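Local coordinates for protein dipicolinate synthase subunit B (Bacillus halodurans, PDB 3LQK) that probably helps to make dipicolinate for the bacterial spore as the B subunit of dipicolinate synthase, and belongs to the flavoprotein family, at residues V10-T15 with H22-Q27; R145-A148 with Y153-P156. All blocks are in the same frame, centred on the assembly; numbering follows the deposited sequence.

Contact 1 of 2, residues V10-T15 with H22-Q27; sequences VGFGLT and HEVLPQ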
ATOM      1  N   VAL A  10     -11.788 -14.657 -26.877  1.00 14.67           N
ATOM      2  CA  VAL A  10     -12.009 -14.307 -25.482  1.00 14.35           C
ATOM      3  C   VAL A  10     -11.605 -15.497 -24.626  1.00 15.18           C
ATOM      4  O   VAL A  10     -11.969 -16.643 -24.908  1.00 16.34           O
ATOM      5  CB  VAL A  10     -13.478 -14.042 -25.243  1.00 15.17           C
ATOM      6  CG1 VAL A  10     -13.765 -13.755 -23.750  1.00 13.35           C
ATOM      7  CG2 VAL A  10     -13.985 -12.926 -26.179  1.00 12.95           C
ATOM      8  N   GLY A  11     -10.775 -15.260 -23.631  1.00 14.30           N
ATOM      9  CA  GLY A  11     -10.404 -16.256 -22.691  1.00 12.31           C
ATOM     10  C   GLY A  11     -11.394 -16.176 -21.548  1.00 12.80           C
ATOM     11  O   GLY A  11     -11.844 -15.083 -21.185  1.00 13.87           O
ATOM     12  N   PHE A  12     -11.725 -17.315 -20.957  1.00 11.83           N
ATOM     13  CA  PHE A  12     -12.735 -17.391 -19.862  1.00 12.67           C
ATOM     14  C   PHE A  12     -12.171 -18.290 -18.772  1.00 13.24           C
ATOM     15  O   PHE A  12     -12.209 -19.515 -18.840  1.00 13.09           O
ATOM     16  CB  PHE A  12     -14.057 -17.927 -20.409  1.00 12.50           C
ATOM     17  CG  PHE A  12     -15.265 -17.543 -19.613  1.00 14.28           C
ATOM     18  CD1 PHE A  12     -16.317 -16.904 -20.228  1.00 13.03           C
ATOM     19  CD2 PHE A  12     -15.377 -17.876 -18.256  1.00 14.15           C
ATOM     20  CE1 PHE A  12     -17.457 -16.559 -19.510  1.00 12.92           C
ATOM     21  CE2 PHE A  12     -16.497 -17.507 -17.511  1.00 14.95           C
ATOM     22  CZ  PHE A  12     -17.542 -16.864 -18.140  1.00 14.93           C
ATOM     23  N   GLY A  13     -11.586 -17.655 -17.787  1.00 13.88           N
ATOM     24  CA  GLY A  13     -11.065 -18.338 -16.619  1.00 14.32           C
ATOM     25  C   GLY A  13     -12.002 -18.409 -15.446  1.00 13.86           C
ATOM     26  O   GLY A  13     -12.702 -17.453 -15.097  1.00 14.89           O
ATOM     27  N   LEU A  14     -11.991 -19.576 -14.831  1.00 14.29           N
ATOM     28  CA  LEU A  14     -12.844 -19.935 -13.709  1.00 13.71           C
ATOM     29  C   LEU A  14     -11.976 -20.154 -12.512  1.00 13.59           C
ATOM     30  O   LEU A  14     -10.961 -20.910 -12.553  1.00 10.73           O
ATOM     31  CB  LEU A  14     -13.585 -21.205 -14.064  1.00 13.85           C
ATOM     32  CG  LEU A  14     -14.304 -21.141 -15.431  1.00 16.32           C
ATOM     33  CD1 LEU A  14     -14.596 -22.543 -16.014  1.00 21.06           C
ATOM     34  CD2 LEU A  14     -15.604 -20.404 -15.245  1.00 18.70           C
ATOM     35  N   THR A  15     -12.330 -19.503 -11.425  1.00 15.21           N
ATOM     36  CA  THR A  15     -11.610 -19.788 -10.183  1.00 16.43           C
ATOM     37  C   THR A  15     -12.544 -20.332  -9.082  1.00 17.89           C
ATOM     38  O   THR A  15     -13.732 -20.082  -9.111  1.00 17.87           O
ATOM     39  CB  THR A  15     -10.864 -18.516  -9.658  1.00 16.53           C
ATOM     40  OG1 THR A  15     -11.811 -17.540  -9.195  1.00 13.96           O
ATOM     41  CG2 THR A  15      -9.950 -17.901 -10.727  1.00 13.96           C
ATOM     42  N   HIS A  22     -22.089 -22.818 -12.182  1.00 29.60           N
ATOM     43  CA  HIS A  22     -23.403 -22.803 -12.827  1.00 30.27           C
ATOM     44  C   HIS A  22     -23.892 -21.352 -13.058  1.00 29.26           C
ATOM     45  O   HIS A  22     -24.779 -21.092 -13.878  1.00 27.45           O
ATOM     46  CB  HIS A  22     -24.440 -23.610 -12.045  1.00 30.81           C
ATOM     47  CG  HIS A  22     -24.794 -23.000 -10.735  1.00 36.10           C
ATOM     48  ND1 HIS A  22     -25.811 -22.071 -10.594  1.00 40.92           N
ATOM     49  CD2 HIS A  22     -24.236 -23.144  -9.502  1.00 41.50           C
ATOM     50  CE1 HIS A  22     -25.884 -21.697  -9.321  1.00 44.30           C
ATOM     51  NE2 HIS A  22     -24.931 -22.321  -8.641  1.00 43.70           N
ATOM     52  N   GLU A  23     -23.327 -20.420 -12.318  1.00 27.94           N
ATOM     53  CA  GLU A  23     -23.661 -19.011 -12.515  1.00 28.41           C
ATOM     54  C   GLU A  23     -22.906 -18.366 -13.699  1.00 25.77           C
ATOM     55  O   GLU A  23     -23.395 -17.376 -14.265  1.00 27.91           O
ATOM     56  CB  GLU A  23     -23.389 -18.263 -11.209  1.00 30.27           C
ATOM     57  CG  GLU A  23     -21.922 -18.435 -10.678  1.00 35.83           C
ATOM     58  CD  GLU A  23     -21.824 -18.519  -9.143  1.00 43.73           C
ATOM     59  OE1 GLU A  23     -22.833 -18.899  -8.468  1.00 46.24           O
ATOM     60  OE2 GLU A  23     -20.714 -18.201  -8.625  1.00 48.49           O
ATOM     61  N   VAL A  24     -21.772 -18.929 -14.135  1.00 20.77           N
ATOM     62  CA  VAL A  24     -21.031 -18.320 -15.264  1.00 18.53           C
ATOM     63  C   VAL A  24     -21.087 -19.126 -16.559  1.00 17.23           C
ATOM     64  O   VAL A  24     -20.933 -18.543 -17.588  1.00 16.77           O
ATOM     65  CB  VAL A  24     -19.544 -17.995 -14.917  1.00 18.50           C
ATOM     66  CG1 VAL A  24     -19.469 -17.018 -13.770  1.00 17.34           C
ATOM     67  CG2 VAL A  24     -18.757 -19.326 -14.542  1.00 17.46           C
ATOM     68  N   LEU A  25     -21.310 -20.451 -16.539  1.00 15.57           N
ATOM     69  CA  LEU A  25     -21.286 -21.232 -17.819  1.00 15.80           C
ATOM     70  C   LEU A  25     -22.341 -20.762 -18.831  1.00 14.78           C
ATOM     71  O   LEU A  25     -22.076 -20.731 -20.020  1.00 14.36           O
ATOM     72  CB  LEU A  25     -21.433 -22.744 -17.568  1.00 15.95           C
ATOM     73  CG  LEU A  25     -20.167 -23.338 -16.884  1.00 17.70           C
ATOM     74  CD1 LEU A  25     -20.338 -24.822 -16.553  1.00 20.05           C
ATOM     75  CD2 LEU A  25     -18.931 -23.087 -17.732  1.00 19.13           C
ATOM     76  N   PRO A  26     -23.535 -20.366 -18.352  1.00 14.28           N
ATOM     77  CA  PRO A  26     -24.505 -19.790 -19.287  1.00 14.80           C
ATOM     78  C   PRO A  26     -23.966 -18.512 -19.960  1.00 15.28           C
ATOM     79  O   PRO A  26     -24.356 -18.195 -21.120  1.00 15.04           O
ATOM     80  CB  PRO A  26     -25.721 -19.491 -18.402  1.00 14.98           C
ATOM     81  CG  PRO A  26     -25.589 -20.471 -17.235  1.00 13.46           C
ATOM     82  CD  PRO A  26     -24.109 -20.576 -17.018  1.00 14.18           C
ATOM     83  N   GLN A  27     -23.085 -17.783 -19.264  1.00 14.30           N
ATOM     84  CA  GLN A  27     -22.502 -16.573 -19.882  1.00 13.99           C
ATOM     85  C   GLN A  27     -21.415 -16.949 -20.881  1.00 14.47           C
ATOM     86  O   GLN A  27     -21.276 -16.299 -21.942  1.00 13.57           O
ATOM     87  CB  GLN A  27     -21.957 -15.623 -18.832  1.00 13.49           C
ATOM     88  CG  GLN A  27     -22.990 -15.136 -17.854  1.00 11.84           C
ATOM     89  CD  GLN A  27     -24.227 -14.616 -18.551  1.00 14.72           C
ATOM     90  OE1 GLN A  27     -24.154 -13.891 -19.565  1.00 15.63           O
ATOM     91  NE2 GLN A  27     -25.373 -15.000 -18.038  1.00 13.16           N
TER
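Val24 sits against two side chains of strand 9-13 and its continuation, Phe12 and Leu14, which both point at segment 22-27. Phe12 extends from the strand with CG anti to the backbone N (chi1 -156°), and this throws the far end of its ring against the turn that starts helix 25-33. There CZ comes 4.0 Å from Val24 CB, with CE2 beside it, and the same CZ lies 3.8 Å from Val24 O. The ring meets this carbonyl obliquely, and its CE1 approaches Gln27 C at 4.2 Å.

Leu14 meets the CG2 methyl of the valine, which also lies near the Phe12 ring. Leu14 CD2 and Val24 CG2 are 3.4 Å apart, closer than carbons normally pack, the two side chains running antiparallel as they pass. Val24 presents CG2 because CG1 stands anti to the carbonyl carbon (chi1 -60°), leaving CG2 between the backbone N and that carbon. Val24 O also takes a weak bond from Gln27 N, 2.8 Å away, in the first turn of the helix, and the side-chain amide of Gln27 is bonded through OE1 to Arg30 NH1. Met28 and Leu31 extend the apolar surface around Phe12, while Ala93 and Pro94 of strand 89-95 touch Val24.

Between the side chains the chemistry is apolar, so shape and burial, not directional bonds, seat the start of the helix against strand 9-13 and the residues that follow it.

Contact 2 of 2, residues R145-A148 with Y153-P156; sequences RLMA and YFIP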
ATOM      1  N   ARG A 145      -7.609  -1.317  -5.980  1.00  8.50           N
ATOM      2  CA  ARG A 145      -6.418  -1.248  -6.791  1.00  9.51           C
ATOM      3  C   ARG A 145      -6.661  -1.705  -8.256  1.00  9.72           C
ATOM      4  O   ARG A 145      -6.330  -1.031  -9.179  1.00  9.56           O
ATOM      5  CB  ARG A 145      -5.256  -2.007  -6.168  1.00 10.29           C
ATOM      6  CG  ARG A 145      -3.957  -1.901  -6.950  1.00 15.30           C
ATOM      7  CD  ARG A 145      -2.826  -2.784  -6.460  1.00 19.11           C
ATOM      8  NE  ARG A 145      -2.565  -2.609  -5.061  1.00 22.44           N
ATOM      9  CZ  ARG A 145      -2.624  -3.562  -4.139  1.00 30.67           C
ATOM     10  NH1 ARG A 145      -2.911  -4.800  -4.437  1.00 31.24           N
ATOM     11  NH2 ARG A 145      -2.402  -3.275  -2.891  1.00 33.80           N
ATOM     12  N   LEU A 146      -7.302  -2.838  -8.419  1.00  9.00           N
ATOM     13  CA  LEU A 146      -7.571  -3.361  -9.745  1.00  9.04           C
ATOM     14  C   LEU A 146      -8.491  -2.443 -10.571  1.00  9.52           C
ATOM     15  O   LEU A 146      -8.276  -2.263 -11.746  1.00  9.19           O
ATOM     16  CB  LEU A 146      -8.197  -4.766  -9.610  1.00  9.25           C
ATOM     17  CG  LEU A 146      -7.296  -5.898  -9.115  1.00  8.35           C
ATOM     18  CD1 LEU A 146      -8.133  -7.092  -8.671  1.00 10.71           C
ATOM     19  CD2 LEU A 146      -6.179  -6.329 -10.110  1.00  6.60           C
HETATM   20  N   MSE A 147      -9.526  -1.905  -9.932  1.00 10.46           N
HETATM   21  CA  MSE A 147     -10.555  -1.045 -10.542  1.00 11.80           C
HETATM   22  C   MSE A 147      -9.909   0.189 -11.153  1.00 12.08           C
HETATM   23  O   MSE A 147     -10.468   0.757 -12.113  1.00 11.41           O
HETATM   24  CB  MSE A 147     -11.505  -0.483  -9.451  1.00 11.21           C
HETATM   25  CG  MSE A 147     -12.713  -1.307  -9.152  1.00 19.89           C
HETATM   26 SE   MSE A 147     -14.060  -1.028 -10.558  0.75 23.52          SE
HETATM   27  CE  MSE A 147     -14.489   0.818 -10.169  1.00 26.45           C
ATOM     28  N   ALA A 148      -8.800   0.650 -10.532  1.00 11.86           N
ATOM     29  CA  ALA A 148      -8.086   1.862 -11.005  1.00 12.66           C
ATOM     30  C   ALA A 148      -6.932   1.567 -11.983  1.00 12.60           C
ATOM     31  O   ALA A 148      -6.323   2.494 -12.482  1.00 13.37           O
ATOM     32  CB  ALA A 148      -7.541   2.699  -9.775  1.00 13.39           C
ATOM     33  N   TYR A 153     -11.165  -4.231 -15.941  1.00  9.80           N
ATOM     34  CA  TYR A 153     -12.552  -3.794 -15.840  1.00 10.32           C
ATOM     35  C   TYR A 153     -13.383  -4.796 -15.066  1.00 10.30           C
ATOM     36  O   TYR A 153     -13.041  -5.994 -15.056  1.00  9.47           O
ATOM     37  CB  TYR A 153     -13.182  -3.573 -17.237  1.00 10.81           C
ATOM     38  CG  TYR A 153     -12.339  -2.673 -18.128  1.00 11.97           C
ATOM     39  CD1 TYR A 153     -12.488  -1.294 -18.124  1.00 13.43           C
ATOM     40  CD2 TYR A 153     -11.354  -3.218 -18.940  1.00 10.07           C
ATOM     41  CE1 TYR A 153     -11.649  -0.473 -18.932  1.00 13.03           C
ATOM     42  CE2 TYR A 153     -10.522  -2.421 -19.699  1.00 11.77           C
ATOM     43  CZ  TYR A 153     -10.705  -1.083 -19.735  1.00 12.51           C
ATOM     44  OH  TYR A 153      -9.869  -0.387 -20.535  1.00 15.54           O
ATOM     45  N   PHE A 154     -14.420  -4.288 -14.396  1.00  9.88           N
ATOM     46  CA  PHE A 154     -15.265  -5.085 -13.503  1.00 10.31           C
ATOM     47  C   PHE A 154     -16.699  -5.268 -14.017  1.00 10.27           C
ATOM     48  O   PHE A 154     -17.337  -4.299 -14.475  1.00 10.84           O
ATOM     49  CB  PHE A 154     -15.293  -4.442 -12.102  1.00 10.46           C
ATOM     50  CG  PHE A 154     -14.091  -4.760 -11.246  1.00  9.24           C
ATOM     51  CD1 PHE A 154     -12.845  -4.243 -11.544  1.00 12.07           C
ATOM     52  CD2 PHE A 154     -14.202  -5.618 -10.148  1.00 14.96           C
ATOM     53  CE1 PHE A 154     -11.749  -4.540 -10.784  1.00 12.94           C
ATOM     54  CE2 PHE A 154     -13.078  -5.958  -9.387  1.00 13.79           C
ATOM     55  CZ  PHE A 154     -11.868  -5.397  -9.684  1.00 14.08           C
ATOM     56  N   ILE A 155     -17.176  -6.521 -14.027  1.00  9.71           N
ATOM     57  CA  ILE A 155     -18.557  -6.810 -14.258  1.00  9.11           C
ATOM     58  C   ILE A 155     -19.273  -6.134 -13.067  1.00 10.12           C
ATOM     59  O   ILE A 155     -18.828  -6.233 -11.928  1.00 10.53           O
ATOM     60  CB  ILE A 155     -18.861  -8.296 -14.229  1.00  9.89           C
ATOM     61  CG1 ILE A 155     -18.057  -9.081 -15.293  1.00 10.14           C
ATOM     62  CG2 ILE A 155     -20.390  -8.563 -14.362  1.00  8.58           C
ATOM     63  CD1 ILE A 155     -18.177 -10.630 -15.119  1.00 12.03           C
ATOM     64  N   PRO A 156     -20.348  -5.409 -13.338  1.00  9.30           N
ATOM     65  CA  PRO A 156     -20.994  -4.671 -12.286  1.00  9.73           C
ATOM     66  C   PRO A 156     -21.310  -5.564 -11.118  1.00  9.19           C
ATOM     67  O   PRO A 156     -21.677  -6.753 -11.303  1.00  9.37           O
ATOM     68  CB  PRO A 156     -22.299  -4.184 -12.970  1.00 10.24           C
ATOM     69  CG  PRO A 156     -21.877  -3.914 -14.312  1.00 11.44           C
ATOM     70  CD  PRO A 156     -20.851  -5.002 -14.661  1.00  9.49           C
TER
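Met147 O accepts a hydrogen bond from Lys150 NZ of a second subunit, and the same lysine makes a cation-pi contact with the ring of Tyr153, so one charged group is gripped by residues of both segments. Within the chain, the helix end and the strand are joined by the ring of Phe154.

Residue 147 is modelled as selenomethionine. The bend at chi2 (-78°) brings SE back beside the ring, while CE turns away from it. CG lies over one face, 4.0 Å from the centroid of the Phe154 ring and offset toward the rim, in a CH-pi contact. SE follows obliquely, 3.6 Å from Phe154 CD1, giving a Met-aromatic contact. Leu146 arrives quite differently: its CB lies in the plane of the ring at the edge, 3.7 Å from Phe154 CZ. The backbone joins in too, with Met147 N 3.6 Å from Phe154 CE1.

With an alanine in place of Phe154, Met147 would probably lose the ring face it bends over and Leu146 CB its edge partner, opening a gap between helix and sheet. Val128 and Ile130 also touch Phe154, and Thr100 and Phe103 of helix 97-104 touch Leu146. Met147 itself packs on Leu136 of a third subunit.

This is the helix-to-strand packing of a beta-alpha-beta unit, strand 126-132, helix 140-147 and strand 152-159, in the largely parallel alpha/beta sheet of a flavoprotein-family fold.

From the N terminus the chain runs through strand 9-13, and contact 1 closes the short loop between that strand and helix 25-33, in the unit that goes on to strand 37-41. The chain then builds strands 89-95 and 126-132 before contact 2 closes the turn from helix 140-147 into strand 152-159. The two are in series, neither nested nor crossed, with centres about 17 Å apart and nearest atoms about 7 Å apart. They are joined through one sheet: strand 9-13 pairs with 89-95, that with 126-132, and that with 152-159. Contact 1 ties a strand to the following helix; contact 2 ties a helix to the following strand, beside neighbouring subunits.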